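Long-range contact in sefir domain protein (Bacillus cereus F65185, PDB 5Y8E), which probably takes part in signalling through SEFIR-SEFIR interactions, being a prokaryotic member of a domain family related to TIR: residues 65-76 with 108-117. Sequence-based numbering, arbitrary orientation. Where two conformers were deposited one is given.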
loop_
_atom_site.group_PDB
_atom_site.type_symbol
_atom_site.label_atom_id
_atom_site.label_comp_id
_atom_site.label_asym_id
_atom_site.label_seq_id
_atom_site.Cartn_x
_atom_site.Cartn_y
_atom_site.Cartn_z
ATOM N N CYS A 65 -5.456 -0.357 3.108
ATOM C CA CYS A 65 -6.694 -1.101 3.020
ATOM C C CYS A 65 -7.723 -0.631 4.027
ATOM O O CYS A 65 -7.902 -1.247 5.080
ATOM C CB CYS A 65 -6.408 -2.583 3.207
ATOM S SG CYS A 65 -5.465 -3.320 1.858
ATOM N N ASP A 66 -8.394 0.473 3.717
ATOM C CA ASP A 66 -9.617 0.795 4.435
ATOM C C ASP A 66 -10.775 0.067 3.756
ATOM O O ASP A 66 -10.575 -0.614 2.740
ATOM C CB ASP A 66 -9.841 2.314 4.550
ATOM C CG ASP A 66 -9.971 3.015 3.198
ATOM O OD1 ASP A 66 -9.619 2.432 2.144
ATOM O OD2 ASP A 66 -10.412 4.184 3.199
ATOM N N LYS A 67 -11.972 0.187 4.316
ATOM C CA LYS A 67 -13.128 -0.532 3.779
ATOM C C LYS A 67 -13.376 -0.157 2.319
ATOM O O LYS A 67 -13.654 -1.020 1.481
ATOM C CB LYS A 67 -14.371 -0.250 4.623
ATOM C CG LYS A 67 -15.651 -0.840 4.056
ATOM C CD LYS A 67 -16.790 -0.759 5.056
ATOM C CE LYS A 67 -17.000 -2.104 5.739
ATOM N NZ LYS A 67 -17.959 -2.039 6.886
ATOM N N ASP A 68 -13.249 1.132 2.025
ATOM C CA ASP A 68 -13.501 1.650 0.685
ATOM C C ASP A 68 -12.576 1.028 -0.355
ATOM O O ASP A 68 -13.026 0.597 -1.417
ATOM C CB ASP A 68 -13.347 3.172 0.674
ATOM C CG ASP A 68 -13.645 3.780 -0.684
ATOM O OD1 ASP A 68 -14.819 3.727 -1.111
ATOM O OD2 ASP A 68 -12.707 4.315 -1.319
ATOM N N TYR A 69 -11.285 0.986 -0.050
ATOM C CA TYR A 69 -10.305 0.454 -0.991
ATOM C C TYR A 69 -10.640 -0.995 -1.301
ATOM O O TYR A 69 -10.659 -1.413 -2.455
ATOM C CB TYR A 69 -8.904 0.542 -0.385
ATOM C CG TYR A 69 -7.777 0.218 -1.343
ATOM C CD1 TYR A 69 -7.407 -1.098 -1.592
ATOM C CD2 TYR A 69 -7.071 1.231 -1.984
ATOM C CE1 TYR A 69 -6.374 -1.400 -2.459
ATOM C CE2 TYR A 69 -6.029 0.941 -2.856
ATOM C CZ TYR A 69 -5.690 -0.377 -3.086
ATOM O OH TYR A 69 -4.659 -0.680 -3.944
ATOM N N CYS A 70 -10.928 -1.754 -0.254
ATOM C CA CYS A 70 -11.190 -3.190 -0.357
ATOM C C CYS A 70 -12.449 -3.483 -1.167
ATOM O O CYS A 70 -12.473 -4.374 -2.018
ATOM C CB CYS A 70 -11.320 -3.784 1.054
ATOM S SG CYS A 70 -11.517 -5.586 1.148
ATOM N N GLU A 71 -13.510 -2.731 -0.885
ATOM C CA GLU A 71 -14.779 -2.962 -1.566
ATOM C C GLU A 71 -14.687 -2.631 -3.061
ATOM O O GLU A 71 -15.271 -3.325 -3.894
ATOM C CB GLU A 71 -15.919 -2.197 -0.877
ATOM C CG GLU A 71 -16.131 -2.639 0.570
ATOM C CD GLU A 71 -17.506 -2.299 1.114
ATOM O OE1 GLU A 71 -18.048 -1.228 0.762
ATOM O OE2 GLU A 71 -18.045 -3.110 1.900
ATOM N N LYS A 72 -13.925 -1.595 -3.395
ATOM C CA LYS A 72 -13.730 -1.215 -4.791
ATOM C C LYS A 72 -12.782 -2.186 -5.493
ATOM O O LYS A 72 -12.967 -2.519 -6.666
ATOM C CB LYS A 72 -13.195 0.213 -4.873
ATOM C CG LYS A 72 -14.239 1.305 -4.585
ATOM C CD LYS A 72 -13.562 2.596 -4.131
ATOM C CE LYS A 72 -14.440 3.826 -4.339
ATOM N NZ LYS A 72 -14.334 4.352 -5.731
ATOM N N ALA A 73 -11.773 -2.645 -4.762
ATOM C CA ALA A 73 -10.830 -3.629 -5.287
ATOM C C ALA A 73 -11.565 -4.926 -5.592
ATOM O O ALA A 73 -11.253 -5.622 -6.565
ATOM C CB ALA A 73 -9.721 -3.879 -4.293
ATOM N N ASN A 74 -12.545 -5.247 -4.753
ATOM C CA ASN A 74 -13.331 -6.459 -4.926
ATOM C C ASN A 74 -14.390 -6.364 -6.026
ATOM O O ASN A 74 -14.718 -7.366 -6.655
ATOM C CB ASN A 74 -13.989 -6.853 -3.599
ATOM C CG ASN A 74 -12.996 -7.397 -2.588
ATOM O OD1 ASN A 74 -11.905 -7.846 -2.946
ATOM N ND2 ASN A 74 -13.378 -7.373 -1.315
ATOM N N THR A 75 -14.916 -5.165 -6.260
ATOM C CA THR A 75 -16.057 -4.997 -7.164
ATOM C C THR A 75 -15.686 -4.564 -8.587
ATOM O O THR A 75 -16.098 -5.208 -9.558
ATOM C CB THR A 75 -17.087 -4.014 -6.583
ATOM O OG1 THR A 75 -17.418 -4.409 -5.245
ATOM C CG2 THR A 75 -18.350 -4.001 -7.429
ATOM N N ARG A 76 -14.931 -3.470 -8.702
ATOM C CA ARG A 76 -14.532 -2.918 -10.001
ATOM C C ARG A 76 -15.737 -2.538 -10.863
ATOM O O ARG A 76 -15.852 -3.000 -11.997
ATOM C CB ARG A 76 -13.646 -3.911 -10.765
ATOM C CG ARG A 76 -12.156 -3.732 -10.567
ATOM C CD ARG A 76 -11.417 -5.043 -10.799
ATOM N NE ARG A 76 -11.495 -5.912 -9.627
ATOM C CZ ARG A 76 -11.705 -7.222 -9.677
ATOM N NH1 ARG A 76 -11.862 -7.823 -10.847
ATOM N NH2 ARG A 76 -11.760 -7.931 -8.557
ATOM N N GLU A 108 -13.663 -6.325 9.607
ATOM C CA GLU A 108 -15.070 -6.654 9.450
ATOM C C GLU A 108 -15.236 -8.165 9.556
ATOM O O GLU A 108 -14.457 -8.916 8.964
ATOM C CB GLU A 108 -15.563 -6.157 8.092
ATOM C CG GLU A 108 -17.060 -6.232 7.893
ATOM C CD GLU A 108 -17.509 -5.491 6.646
ATOM O OE1 GLU A 108 -16.934 -5.735 5.563
ATOM O OE2 GLU A 108 -18.437 -4.661 6.758
ATOM N N ASN A 109 -16.232 -8.605 10.321
ATOM C CA ASN A 109 -16.492 -10.033 10.502
ATOM C C ASN A 109 -15.245 -10.761 11.000
ATOM O O ASN A 109 -14.967 -11.892 10.598
ATOM C CB ASN A 109 -16.988 -10.654 9.189
ATOM C CG ASN A 109 -18.113 -9.855 8.554
ATOM O OD1 ASN A 109 -18.962 -9.292 9.250
ATOM N ND2 ASN A 109 -18.125 -9.800 7.225
ATOM N N GLY A 110 -14.478 -10.082 11.847
ATOM C CA GLY A 110 -13.291 -10.664 12.443
ATOM C C GLY A 110 -12.100 -10.798 11.510
ATOM O O GLY A 110 -11.137 -11.494 11.836
ATOM N N GLU A 111 -12.155 -10.138 10.355
ATOM C CA GLU A 111 -11.048 -10.209 9.402
ATOM C C GLU A 111 -10.604 -8.851 8.902
ATOM O O GLU A 111 -11.403 -7.917 8.812
ATOM C CB GLU A 111 -11.418 -11.075 8.201
ATOM C CG GLU A 111 -11.774 -12.497 8.561
ATOM C CD GLU A 111 -13.006 -12.970 7.827
ATOM O OE1 GLU A 111 -13.048 -12.818 6.586
ATOM O OE2 GLU A 111 -13.938 -13.482 8.490
ATOM N N TYR A 112 -9.322 -8.764 8.560
ATOM C CA TYR A 112 -8.739 -7.556 7.993
ATOM C C TYR A 112 -9.360 -7.176 6.659
ATOM O O TYR A 112 -9.746 -8.038 5.861
ATOM C CB TYR A 112 -7.232 -7.740 7.802
ATOM C CG TYR A 112 -6.456 -7.761 9.095
ATOM C CD1 TYR A 112 -6.872 -7.011 10.184
ATOM C CD2 TYR A 112 -5.310 -8.538 9.227
ATOM C CE1 TYR A 112 -6.175 -7.027 11.363
ATOM C CE2 TYR A 112 -4.601 -8.560 10.403
ATOM C CZ TYR A 112 -5.041 -7.801 11.469
ATOM O OH TYR A 112 -4.348 -7.812 12.658
ATOM N N PHE A 113 -9.460 -5.872 6.429
ATOM C CA PHE A 113 -9.785 -5.370 5.109
ATOM C C PHE A 113 -8.607 -5.697 4.214
ATOM O O PHE A 113 -7.532 -5.112 4.334
ATOM C CB PHE A 113 -10.048 -3.867 5.149
ATOM C CG PHE A 113 -11.288 -3.497 5.913
ATOM C CD1 PHE A 113 -12.505 -4.091 5.616
ATOM C CD2 PHE A 113 -11.230 -2.565 6.939
ATOM C CE1 PHE A 113 -13.645 -3.754 6.319
ATOM C CE2 PHE A 113 -12.365 -2.225 7.646
ATOM C CZ PHE A 113 -13.572 -2.823 7.338
ATOM N N LEU A 114 -8.817 -6.698 3.372
ATOM C CA LEU A 114 -7.827 -7.144 2.408
ATOM C C LEU A 114 -8.613 -7.524 1.165
ATOM O O LEU A 114 -9.640 -8.201 1.270
ATOM C CB LEU A 114 -7.083 -8.364 2.954
ATOM C CG LEU A 114 -5.625 -8.601 2.569
ATOM C CD1 LEU A 114 -4.813 -7.358 2.852
ATOM C CD2 LEU A 114 -5.064 -9.769 3.347
ATOM N N PRO A 115 -8.155 -7.078 -0.015
ATOM C CA PRO A 115 -8.887 -7.470 -1.226
ATOM C C PRO A 115 -8.895 -8.987 -1.387
ATOM O O PRO A 115 -7.930 -9.627 -0.958
ATOM C CB PRO A 115 -8.078 -6.811 -2.343
ATOM C CG PRO A 115 -7.472 -5.610 -1.691
ATOM C CD PRO A 115 -7.105 -6.084 -0.304
ATOM N N ASP A 116 -9.962 -9.534 -1.974
ATOM C CA ASP A 116 -10.175 -10.982 -2.095
ATOM C C ASP A 116 -9.018 -11.707 -2.772
ATOM O O ASP A 116 -8.712 -12.861 -2.450
ATOM C CB ASP A 116 -11.435 -11.275 -2.920
ATOM C CG ASP A 116 -12.717 -10.895 -2.210
ATOM O OD1 ASP A 116 -12.757 -10.943 -0.961
ATOM O OD2 ASP A 116 -13.694 -10.558 -2.916
ATOM N N PHE A 117 -8.392 -11.026 -3.725
ATOM C CA PHE A 117 -7.425 -11.661 -4.613
ATOM C C PHE A 117 -5.984 -11.597 -4.125
ATOM O O PHE A 117 -5.088 -12.159 -4.756
ATOM C CB PHE A 117 -7.539 -11.087 -6.028
ATOM C CG PHE A 117 -7.396 -9.604 -6.094
ATOM C CD1 PHE A 117 -6.144 -9.023 -6.200
ATOM C CD2 PHE A 117 -8.518 -8.788 -6.076
ATOM C CE1 PHE A 117 -6.008 -7.652 -6.264
ATOM C CE2 PHE A 117 -8.393 -7.417 -6.146
ATOM C CZ PHE A 117 -7.135 -6.845 -6.238
#
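In this SEFIR domain, helix 67-75 follows central strand 60-65, and the chain that leaves the hairpin of strands 100-108 and 111-112 runs along that helix. Phe113 and Pro115 pack against Cys65 and one side of the helix. Lys67 lies over one face of the Phe113 ring in a CH-pi contact, its CB 4.0 Å from the centroid of that ring. With chi1 at 174°, the Lys67 chain points away from its own backbone N and runs on past the ring; a bend at chi3 helps bring the amine to Glu108. There Lys67 NZ forms a salt bridge with Glu108 OE2 at 2.7 Å, reaching that oxygen from above the carboxylate plane. Glu108 opens the type I' turn of the hairpin, so the bridge ties the first turn of the helix to it.

Cys65 ends strand 60-65, which lies parallel to strand 100-108 in the central sheet, and has backbone bonds with Ile103 and Leu105. Pro115 fits between Cys65 and Ala73: its CD lies 3.9 Å from Cys65 SG, and its CG lies 3.9 Å from Ala73 CB. Cys70 CB approaches Phe113 CB at 4.3 Å, an apolar contact.

Near the end of the helix, Asn74 OD1 accepts from Asp116 N at 2.8 Å. The bond is almost straight (177°) and uses a lone pair in the carbonyl plane. The Asn74 amide and the Asp116 carboxylate stack with their planes 7° apart. Ala73 O meets the edge of the Phe117 ring, 3.4 Å from its CE2. The same oxygen is gripped side-on by Arg76 NE and NH2, and the guanidinium stands perpendicular to that ring. Pro89 of helix 89-93 touches both Arg76 and Phe117.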